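PDB 5U2P: sugar ABC transporter substrate-binding protein from Treponema pallidum subsp. pallidum, which probably serves as the periplasmic ligand-binding component of an ABC transporter, capturing a solute, perhaps a sugar, whose identity is not established. Local coordinates for residues Val32-Glu40 / Arg317-Leu325; Ser138-Phe149 / Asp261-Leu271. All coordinates share one frame; numbering follows the deposited sequence.

From the N terminus, the chain opens with strand 33-39, which is flanked in its sheet by 61-67 and 88-92 and is met much later by helix 318-329; interaction 1 thus closes a loop of 276 residues. Within that loop lies the whole of interaction 2, where strand 138-145 pairs with 263-267 after a mainly helical excursion of 111 residues, so the two contacts nest and do not cross. The centres of interactions 1 and 2 are 42 Å apart. Their nearest atoms are about 16 Å apart, and the contacts fall on opposite sides of the molecule. Interaction 1 belongs to the five-stranded sheet of one lobe, interaction 2 to the other mixed sheet, consistent with the two-lobed fold of periplasmic binding proteins.

Interaction 1 (Val32-Glu40 / Arg317-Leu325); sequences VRLSVLIRE and RVATACRAL
Leu34 makes the closest carbon contacts with the helix: its CD1 presses on Ala324 CB at 3.5 Å, tighter than usual for two carbons, while CD2 lies 4.0 Å from Ala321 CB. At Thr320, chi1 of -56° sets OG1 beside the backbone N and leaves CG2 facing Val32 and Leu34. This methyl approaches Leu34 CG at 4.0 Å, the two side chains lying alongside one another and pointing opposite ways. Val32 meets Thr320 tip to tip, Val32 CG1 being 3.8 Å from Thr320 CG2, although Val32 is poorly ordered. The axes of strand 33-39 and helix 318-325 come within 8.8 Å at 77°, so the helix runs nearly perpendicular over the strand, an alpha/beta layer packing in which Ala321 also touches Val88 of the adjacent strand. The polar part centres on Arg317, the N-cap residue of the helix. Extended from CG to NE, it passes over the strand backbone, with Arg33 O 3.5 Å above the guanidinium plane, displaced toward the rim. Its NH1 forms a salt bridge with Asp87, whose backbone N also binds Ser35 OG. Arg317 NH2 sits over one face of the poorly ordered Arg33 guanidinium, 3.3 Å from Arg33 NE, two donors of like charge with their planes 62° apart.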
loop_
_atom_site.group_PDB
_atom_site.type_symbol
_atom_site.label_atom_id
_atom_site.label_comp_id
_atom_site.label_asym_id
_atom_site.label_seq_id
_atom_site.Cartn_x
_atom_site.Cartn_y
_atom_site.Cartn_z
ATOM N N VAL A 32 -17.630 -30.751 -10.778
ATOM C CA VAL A 32 -16.201 -30.955 -10.595
ATOM C C VAL A 32 -15.830 -30.808 -9.127
ATOM O O VAL A 32 -16.690 -30.544 -8.286
ATOM C CB VAL A 32 -15.361 -29.951 -11.412
ATOM C CG1 VAL A 32 -14.141 -30.640 -12.009
ATOM C CG2 VAL A 32 -16.194 -29.307 -12.506
ATOM N N ARG A 33 -14.542 -30.973 -8.834
ATOM C CA ARG A 33 -14.015 -30.759 -7.499
ATOM C C ARG A 33 -12.893 -29.727 -7.575
ATOM O O ARG A 33 -12.220 -29.597 -8.606
ATOM C CB ARG A 33 -13.500 -32.066 -6.896
ATOM C CG ARG A 33 -14.552 -33.158 -6.783
ATOM C CD ARG A 33 -13.913 -34.524 -6.556
ATOM N NE ARG A 33 -13.040 -34.533 -5.384
ATOM C CZ ARG A 33 -12.281 -35.562 -5.017
ATOM N NH1 ARG A 33 -12.278 -36.681 -5.731
ATOM N NH2 ARG A 33 -11.519 -35.471 -3.934
ATOM N N LEU A 34 -12.735 -28.986 -6.484
ATOM C CA LEU A 34 -11.629 -28.049 -6.314
ATOM C C LEU A 34 -11.150 -28.072 -4.872
ATOM O O LEU A 34 -11.954 -28.017 -3.941
ATOM C CB LEU A 34 -12.042 -26.626 -6.676
ATOM C CG LEU A 34 -11.711 -26.034 -8.044
ATOM C CD1 LEU A 34 -11.962 -24.537 -7.989
ATOM C CD2 LEU A 34 -10.277 -26.311 -8.487
ATOM N N SER A 35 -9.839 -28.149 -4.686
ATOM C CA SER A 35 -9.256 -28.060 -3.370
ATOM C C SER A 35 -8.617 -26.685 -3.206
ATOM O O SER A 35 -8.072 -26.121 -4.156
ATOM C CB SER A 35 -8.216 -29.168 -3.153
ATOM O OG SER A 35 -7.214 -29.119 -4.144
ATOM N N VAL A 36 -8.689 -26.179 -1.983
ATOM C CA VAL A 36 -8.181 -24.865 -1.637
ATOM C C VAL A 36 -7.351 -24.917 -0.359
ATOM O O VAL A 36 -7.681 -25.633 0.583
ATOM C CB VAL A 36 -9.344 -23.865 -1.464
ATOM C CG1 VAL A 36 -8.825 -22.482 -1.146
ATOM C CG2 VAL A 36 -10.192 -23.843 -2.719
ATOM N N LEU A 37 -6.263 -24.157 -0.344
ATOM C CA LEU A 37 -5.459 -23.946 0.858
ATOM C C LEU A 37 -5.528 -22.471 1.225
ATOM O O LEU A 37 -5.292 -21.610 0.381
ATOM C CB LEU A 37 -3.997 -24.340 0.629
ATOM C CG LEU A 37 -3.125 -24.541 1.861
ATOM C CD1 LEU A 37 -3.416 -25.887 2.503
ATOM C CD2 LEU A 37 -1.651 -24.407 1.489
ATOM N N ILE A 38 -5.827 -22.177 2.479
ATOM C CA ILE A 38 -5.969 -20.789 2.920
ATOM C C ILE A 38 -5.499 -20.603 4.364
ATOM O O ILE A 38 -5.429 -21.561 5.131
ATOM C CB ILE A 38 -7.433 -20.333 2.805
ATOM C CG1 ILE A 38 -7.544 -18.815 2.992
ATOM C CG2 ILE A 38 -8.309 -21.095 3.806
ATOM C CD1 ILE A 38 -8.944 -18.284 2.876
ATOM N N ARG A 39 -5.157 -19.369 4.722
ATOM C CA ARG A 39 -4.803 -19.037 6.098
ATOM C C ARG A 39 -6.045 -19.083 6.971
ATOM O O ARG A 39 -7.111 -18.609 6.582
ATOM C CB ARG A 39 -4.159 -17.647 6.188
ATOM C CG ARG A 39 -2.721 -17.561 5.675
ATOM C CD ARG A 39 -2.176 -16.145 5.816
ATOM N NE ARG A 39 -1.020 -15.887 4.954
ATOM C CZ ARG A 39 0.247 -15.817 5.361
ATOM N NH1 ARG A 39 0.572 -15.985 6.638
ATOM N NH2 ARG A 39 1.203 -15.569 4.475
ATOM N N GLU A 40 -5.891 -19.662 8.152
ATOM C CA GLU A 40 -6.975 -19.784 9.116
ATOM C C GLU A 40 -7.725 -18.463 9.300
ATOM O O GLU A 40 -8.935 -18.397 9.096
ATOM C CB GLU A 40 -6.406 -20.272 10.452
ATOM C CG GLU A 40 -7.425 -20.480 11.556
ATOM C CD GLU A 40 -6.780 -20.953 12.847
ATOM O OE1 GLU A 40 -5.579 -20.671 13.050
ATOM O OE2 GLU A 40 -7.470 -21.611 13.652
ATOM N N ARG A 317 -6.414 -30.026 -12.373
ATOM C CA ARG A 317 -7.700 -29.333 -12.521
ATOM C C ARG A 317 -7.502 -27.834 -12.803
ATOM O O ARG A 317 -8.326 -27.011 -12.400
ATOM C CB ARG A 317 -8.550 -29.487 -11.258
ATOM C CG ARG A 317 -8.808 -30.904 -10.780
ATOM C CD ARG A 317 -8.959 -30.870 -9.264
ATOM N NE ARG A 317 -9.642 -32.028 -8.702
ATOM C CZ ARG A 317 -9.763 -32.251 -7.396
ATOM N NH1 ARG A 317 -9.244 -31.399 -6.521
ATOM N NH2 ARG A 317 -10.401 -33.325 -6.959
ATOM N N VAL A 318 -6.434 -27.485 -13.508
ATOM C CA VAL A 318 -6.133 -26.074 -13.770
ATOM C C VAL A 318 -7.301 -25.369 -14.465
ATOM O O VAL A 318 -7.627 -24.247 -14.109
ATOM C CB VAL A 318 -4.856 -25.914 -14.614
ATOM C CG1 VAL A 318 -4.724 -24.496 -15.174
ATOM C CG2 VAL A 318 -3.625 -26.255 -13.772
ATOM N N ALA A 319 -7.924 -26.009 -15.453
ATOM C CA ALA A 319 -9.063 -25.371 -16.150
ATOM C C ALA A 319 -10.190 -25.051 -15.181
ATOM O O ALA A 319 -10.778 -23.974 -15.214
ATOM C CB ALA A 319 -9.599 -26.266 -17.283
ATOM N N THR A 320 -10.514 -26.010 -14.327
ATOM C CA THR A 320 -11.595 -25.838 -13.388
ATOM C C THR A 320 -11.267 -24.696 -12.436
ATOM O O THR A 320 -12.136 -23.875 -12.126
ATOM C CB THR A 320 -11.854 -27.140 -12.612
ATOM O OG1 THR A 320 -12.118 -28.189 -13.548
ATOM C CG2 THR A 320 -13.026 -26.994 -11.666
ATOM N N ALA A 321 -10.010 -24.642 -11.998
ATOM C CA ALA A 321 -9.547 -23.561 -11.125
ATOM C C ALA A 321 -9.688 -22.215 -11.797
ATOM O O ALA A 321 -10.087 -21.238 -11.169
ATOM C CB ALA A 321 -8.090 -23.770 -10.721
ATOM N N CYS A 322 -9.321 -22.150 -13.071
ATOM C CA CYS A 322 -9.394 -20.884 -13.769
ATOM C C CYS A 322 -10.862 -20.488 -13.993
ATOM O O CYS A 322 -11.179 -19.295 -13.946
ATOM C CB CYS A 322 -8.662 -20.954 -15.087
ATOM S SG CYS A 322 -6.856 -21.011 -14.932
ATOM N N ARG A 323 -11.724 -21.473 -14.250
ATOM C CA ARG A 323 -13.159 -21.206 -14.396
ATOM C C ARG A 323 -13.690 -20.630 -13.085
ATOM O O ARG A 323 -14.454 -19.668 -13.085
ATOM C CB ARG A 323 -13.939 -22.472 -14.783
ATOM C CG ARG A 323 -13.667 -22.928 -16.225
ATOM C CD ARG A 323 -14.292 -24.288 -16.571
ATOM N NE ARG A 323 -15.758 -24.209 -16.493
ATOM C CZ ARG A 323 -16.520 -24.748 -15.544
ATOM N NH1 ARG A 323 -16.001 -25.502 -14.582
ATOM N NH2 ARG A 323 -17.844 -24.562 -15.581
ATOM N N ALA A 324 -13.284 -21.221 -11.965
ATOM C CA ALA A 324 -13.743 -20.757 -10.665
ATOM C C ALA A 324 -13.298 -19.324 -10.381
ATOM O O ALA A 324 -14.081 -18.515 -9.879
ATOM C CB ALA A 324 -13.258 -21.699 -9.558
ATOM N N LEU A 325 -12.047 -18.998 -10.697
ATOM C CA LEU A 325 -11.564 -17.652 -10.428
ATOM C C LEU A 325 -12.340 -16.637 -11.266
ATOM O O LEU A 325 -12.586 -15.519 -10.819
ATOM C CB LEU A 325 -10.063 -17.530 -10.712
ATOM C CG LEU A 325 -9.132 -18.281 -9.744
ATOM C CD1 LEU A 325 -7.691 -17.896 -10.003
ATOM C CD2 LEU A 325 -9.487 -17.999 -8.306
#

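Interaction 2 (Ser138-Phe149 / Asp261-Leu271); sequences SINALFYNKDLF and DRIAMYFGSHL. With EDO (1,2-ethanediol), chain E.
Phe143 and Tyr266 form a hydrogen-bonded antiparallel pair, with Phe143 N to Tyr266 O and Tyr266 N to Phe143 O both 2.8 Å. Ala141 and Gly268 repeat the pattern where the chain turns a corner. Packing is dense here: the Phe143 ring edge takes Gly268 O in plane, at 3.4 Å from CE2, and CZ rests on His270 CA. On the other face, with Leu142 and Tyr144, Met265 lies against Phe149, SD at the ring edge 5.2 Å from the centroid, a Met-aromatic contact. His270 (chi1 87°) turns its ring so that ND1 accepts the N-H of Ile139, N to ND1 3.1 Å (162° at the hydrogen). Asn145 is buried; its ND2 reaches Ile263 O through a water, while OD1 caps helix 146-151.

The solvent side holds partly exposed Ser138, Ser269 and Asp261. Ser138 OG and Ser269 OG share a 2.7 Å hydrogen bond beside an ethanediol, probably from crystallisation, which Asn140 and Asp377 bind; Asn140 ND2 also bonds Thr301. Asp261 pairs with Arg280 and, weakly, Asn145.

The antiparallel pair lies in the second lobe's mixed sheet: 178-181 runs parallel to 263-267, strands 285-288 and 300-303 join 138-145, and helices 160-172 and 191-214 cover Met265 and Phe267 respectively.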
loop_
_atom_site.group_PDB
_atom_site.type_symbol
_atom_site.label_atom_id
_atom_site.label_comp_id
_atom_site.label_asym_id
_atom_site.label_seq_id
_atom_site.Cartn_x
_atom_site.Cartn_y
_atom_site.Cartn_z
ATOM N N SER A 138 -3.342 -0.036 1.880
ATOM C CA SER A 138 -3.160 1.325 2.349
ATOM C C SER A 138 -2.841 2.234 1.165
ATOM O O SER A 138 -2.057 1.856 0.288
ATOM C CB SER A 138 -2.026 1.361 3.376
ATOM O OG SER A 138 -1.762 2.682 3.769
ATOM N N ILE A 139 -3.480 3.399 1.105
ATOM C CA ILE A 139 -3.152 4.442 0.136
ATOM C C ILE A 139 -2.582 5.641 0.895
ATOM O O ILE A 139 -3.179 6.086 1.863
ATOM C CB ILE A 139 -4.391 4.873 -0.670
ATOM C CG1 ILE A 139 -4.947 3.677 -1.455
ATOM C CG2 ILE A 139 -4.081 6.038 -1.583
ATOM C CD1 ILE A 139 -4.123 3.224 -2.605
ATOM N N ASN A 140 -1.415 6.127 0.488
ATOM C CA ASN A 140 -0.823 7.332 1.082
ATOM C C ASN A 140 -1.325 8.587 0.410
ATOM O O ASN A 140 -1.289 8.707 -0.818
ATOM C CB ASN A 140 0.711 7.292 0.977
ATOM C CG ASN A 140 1.324 6.148 1.778
ATOM O OD1 ASN A 140 0.862 5.802 2.859
ATOM N ND2 ASN A 140 2.358 5.534 1.220
ATOM N N ALA A 141 -1.779 9.538 1.212
ATOM C CA ALA A 141 -2.197 10.816 0.677
ATOM C C ALA A 141 -2.042 11.928 1.720
ATOM O O ALA A 141 -1.819 11.667 2.906
ATOM C CB ALA A 141 -3.654 10.712 0.193
ATOM N N LEU A 142 -2.190 13.160 1.256
ATOM C CA LEU A 142 -2.261 14.343 2.106
ATOM C C LEU A 142 -3.705 14.574 2.482
ATOM O O LEU A 142 -4.529 14.935 1.641
ATOM C CB LEU A 142 -1.692 15.553 1.372
ATOM C CG LEU A 142 -1.592 16.843 2.189
ATOM C CD1 LEU A 142 -0.599 16.704 3.340
ATOM C CD2 LEU A 142 -1.193 17.995 1.263
ATOM N N PHE A 143 -4.011 14.338 3.745
ATOM C CA PHE A 143 -5.340 14.562 4.278
ATOM C C PHE A 143 -5.368 15.898 4.999
ATOM O O PHE A 143 -4.429 16.246 5.720
ATOM C CB PHE A 143 -5.719 13.421 5.195
ATOM C CG PHE A 143 -5.786 12.106 4.492
ATOM C CD1 PHE A 143 -6.905 11.765 3.757
ATOM C CD2 PHE A 143 -4.720 11.231 4.511
ATOM C CE1 PHE A 143 -6.979 10.565 3.087
ATOM C CE2 PHE A 143 -4.784 10.028 3.856
ATOM C CZ PHE A 143 -5.918 9.695 3.129
ATOM N N TYR A 144 -6.416 16.673 4.769
ATOM C CA TYR A 144 -6.497 17.986 5.370
ATOM C C TYR A 144 -7.894 18.331 5.849
ATOM O O TYR A 144 -8.904 17.760 5.400
ATOM C CB TYR A 144 -6.003 19.050 4.402
ATOM C CG TYR A 144 -6.806 19.214 3.134
ATOM C CD1 TYR A 144 -6.527 18.444 2.014
ATOM C CD2 TYR A 144 -7.830 20.158 3.045
ATOM C CE1 TYR A 144 -7.247 18.595 0.837
ATOM C CE2 TYR A 144 -8.548 20.321 1.868
ATOM C CZ TYR A 144 -8.253 19.535 0.773
ATOM O OH TYR A 144 -8.948 19.666 -0.401
ATOM N N ASN A 145 -7.908 19.235 6.814
ATOM C CA ASN A 145 -9.131 19.728 7.433
ATOM C C ASN A 145 -9.694 20.888 6.613
ATOM O O ASN A 145 -9.211 22.021 6.717
ATOM C CB ASN A 145 -8.861 20.164 8.876
ATOM C CG ASN A 145 -10.130 20.549 9.612
ATOM O OD1 ASN A 145 -11.094 21.006 9.001
ATOM N ND2 ASN A 145 -10.146 20.346 10.929
ATOM N N LYS A 146 -10.715 20.591 5.811
ATOM C CA LYS A 146 -11.307 21.563 4.885
ATOM C C LYS A 146 -11.816 22.825 5.585
ATOM O O LYS A 146 -11.760 23.913 5.017
ATOM C CB LYS A 146 -12.467 20.929 4.119
ATOM C CG LYS A 146 -12.092 19.958 3.028
ATOM C CD LYS A 146 -13.338 19.485 2.287
ATOM C CE LYS A 146 -12.987 18.712 1.032
ATOM N NZ LYS A 146 -14.203 18.257 0.303
ATOM N N ASP A 147 -12.314 22.677 6.811
ATOM C CA ASP A 147 -12.856 23.817 7.554
ATOM C C ASP A 147 -11.752 24.761 7.976
ATOM O O ASP A 147 -11.909 25.971 7.874
ATOM C CB ASP A 147 -13.640 23.364 8.791
ATOM C CG ASP A 147 -14.953 22.683 8.447
ATOM O OD1 ASP A 147 -15.498 22.929 7.351
ATOM O OD2 ASP A 147 -15.450 21.901 9.286
ATOM N N LEU A 148 -10.636 24.217 8.455
ATOM C CA LEU A 148 -9.488 25.045 8.819
ATOM C C LEU A 148 -8.921 25.737 7.592
ATOM O O LEU A 148 -8.543 26.908 7.644
ATOM C CB LEU A 148 -8.387 24.219 9.478
ATOM C CG LEU A 148 -8.606 23.761 10.910
ATOM C CD1 LEU A 148 -7.502 22.797 11.313
ATOM C CD2 LEU A 148 -8.636 24.960 11.851
ATOM N N PHE A 149 -8.843 25.000 6.491
ATOM C CA PHE A 149 -8.370 25.575 5.243
ATOM C C PHE A 149 -9.235 26.763 4.840
ATOM O O PHE A 149 -8.718 27.790 4.408
ATOM C CB PHE A 149 -8.361 24.530 4.131
ATOM C CG PHE A 149 -7.061 23.797 4.005
ATOM C CD1 PHE A 149 -6.359 23.404 5.135
ATOM C CD2 PHE A 149 -6.540 23.488 2.758
ATOM C CE1 PHE A 149 -5.163 22.728 5.018
ATOM C CE2 PHE A 149 -5.342 22.808 2.644
ATOM C CZ PHE A 149 -4.658 22.432 3.777
ATOM N N ASP A 261 -9.053 19.871 15.914
ATOM C CA ASP A 261 -8.652 20.986 15.055
ATOM C C ASP A 261 -7.250 21.500 15.405
ATOM O O ASP A 261 -6.964 22.694 15.277
ATOM C CB ASP A 261 -9.665 22.156 15.137
ATOM C CG ASP A 261 -11.031 21.830 14.541
ATOM O OD1 ASP A 261 -11.237 20.758 13.940
ATOM O OD2 ASP A 261 -11.920 22.692 14.657
ATOM N N ARG A 262 -6.366 20.603 15.839
ATOM C CA ARG A 262 -4.996 20.994 16.196
ATOM C C ARG A 262 -3.983 20.644 15.103
ATOM O O ARG A 262 -2.785 20.936 15.246
ATOM C CB ARG A 262 -4.589 20.334 17.510
ATOM C CG ARG A 262 -5.342 20.833 18.689
ATOM C CD ARG A 262 -5.089 19.968 19.884
ATOM N NE ARG A 262 -5.953 20.385 20.975
ATOM C CZ ARG A 262 -6.080 19.743 22.130
ATOM N NH1 ARG A 262 -5.403 18.627 22.363
ATOM N NH2 ARG A 262 -6.917 20.215 23.040
ATOM N N ILE A 263 -4.468 20.029 14.021
ATOM C CA ILE A 263 -3.653 19.669 12.851
ATOM C C ILE A 263 -4.330 20.043 11.525
ATOM O O ILE A 263 -5.437 19.587 11.228
ATOM C CB ILE A 263 -3.386 18.155 12.783
ATOM C CG1 ILE A 263 -2.752 17.651 14.067
ATOM C CG2 ILE A 263 -2.510 17.811 11.538
ATOM C CD1 ILE A 263 -2.629 16.133 14.097
ATOM N N ALA A 264 -3.636 20.815 10.705
ATOM C CA ALA A 264 -4.186 21.249 9.423
ATOM C C ALA A 264 -4.115 20.142 8.394
ATOM O O ALA A 264 -5.084 19.893 7.666
ATOM C CB ALA A 264 -3.442 22.474 8.919
ATOM N N MET A 265 -2.960 19.492 8.345
ATOM C CA MET A 265 -2.639 18.486 7.342
ATOM C C MET A 265 -1.962 17.279 7.988
ATOM O O MET A 265 -1.151 17.429 8.891
ATOM C CB MET A 265 -1.711 19.065 6.274
ATOM C CG MET A 265 -2.324 20.143 5.423
ATOM S SD MET A 265 -1.168 20.767 4.199
ATOM C CE MET A 265 -0.004 21.626 5.250
ATOM N N TYR A 266 -2.301 16.094 7.493
ATOM C CA TYR A 266 -1.659 14.855 7.900
ATOM C C TYR A 266 -1.267 14.102 6.641
ATOM O O TYR A 266 -2.089 13.949 5.755
ATOM C CB TYR A 266 -2.599 14.004 8.773
ATOM C CG TYR A 266 -2.064 12.601 8.957
ATOM C CD1 TYR A 266 -1.027 12.343 9.848
ATOM C CD2 TYR A 266 -2.539 11.555 8.188
ATOM C CE1 TYR A 266 -0.531 11.045 10.006
ATOM C CE2 TYR A 266 -2.039 10.283 8.325
ATOM C CZ TYR A 266 -1.035 10.037 9.230
ATOM O OH TYR A 266 -0.568 8.754 9.328
ATOM N N PHE A 267 -0.007 13.675 6.522
ATOM C CA PHE A 267 0.383 12.811 5.424
ATOM C C PHE A 267 0.603 11.391 5.919
ATOM O O PHE A 267 1.371 11.150 6.850
ATOM C CB PHE A 267 1.659 13.265 4.708
ATOM C CG PHE A 267 1.981 12.387 3.542
ATOM C CD1 PHE A 267 1.287 12.534 2.357
ATOM C CD2 PHE A 267 2.893 11.338 3.654
ATOM C CE1 PHE A 267 1.518 11.685 1.291
ATOM C CE2 PHE A 267 3.126 10.506 2.597
ATOM C CZ PHE A 267 2.444 10.677 1.412
ATOM N N GLY A 268 -0.075 10.451 5.280
ATOM C CA GLY A 268 0.050 9.065 5.636
ATOM C C GLY A 268 -1.053 8.210 5.076
ATOM O O GLY A 268 -1.703 8.550 4.077
ATOM N N SER A 269 -1.257 7.084 5.744
ATOM C CA SER A 269 -2.189 6.067 5.303
ATOM C C SER A 269 -3.639 6.510 5.370
ATOM O O SER A 269 -4.062 7.100 6.368
ATOM C CB SER A 269 -2.037 4.820 6.157
ATOM O OG SER A 269 -3.033 3.893 5.805
ATOM N N HIS A 270 -4.424 6.165 4.349
ATOM C CA HIS A 270 -5.862 6.462 4.392
ATOM C C HIS A 270 -6.554 5.737 5.561
ATOM O O HIS A 270 -7.672 6.109 5.942
ATOM C CB HIS A 270 -6.523 6.089 3.053
ATOM C CG HIS A 270 -6.965 4.663 2.977
ATOM N ND1 HIS A 270 -6.106 3.626 2.648
ATOM C CD2 HIS A 270 -8.170 4.088 3.214
ATOM C CE1 HIS A 270 -6.771 2.484 2.675
ATOM N NE2 HIS A 270 -8.030 2.737 3.014
ATOM N N LEU A 271 -5.919 4.704 6.121
ATOM C CA LEU A 271 -6.481 4.005 7.274
ATOM C C LEU A 271 -6.525 4.925 8.497
ATOM O O LEU A 271 -7.413 4.797 9.353
ATOM C CB LEU A 271 -5.695 2.737 7.603
ATOM C CG LEU A 271 -5.705 1.668 6.482
ATOM C CD1 LEU A 271 -4.758 0.519 6.817
ATOM C CD2 LEU A 271 -7.118 1.168 6.186
HETATM C C1 EDO E . 1.873 2.011 3.469
HETATM O O1 EDO E . 0.984 3.112 3.292
HETATM C C2 EDO E . 3.258 2.272 2.898
HETATM O O2 EDO E . 3.586 3.648 2.717
HETATM O O HOH W 1 -7.967 19.283 12.229
#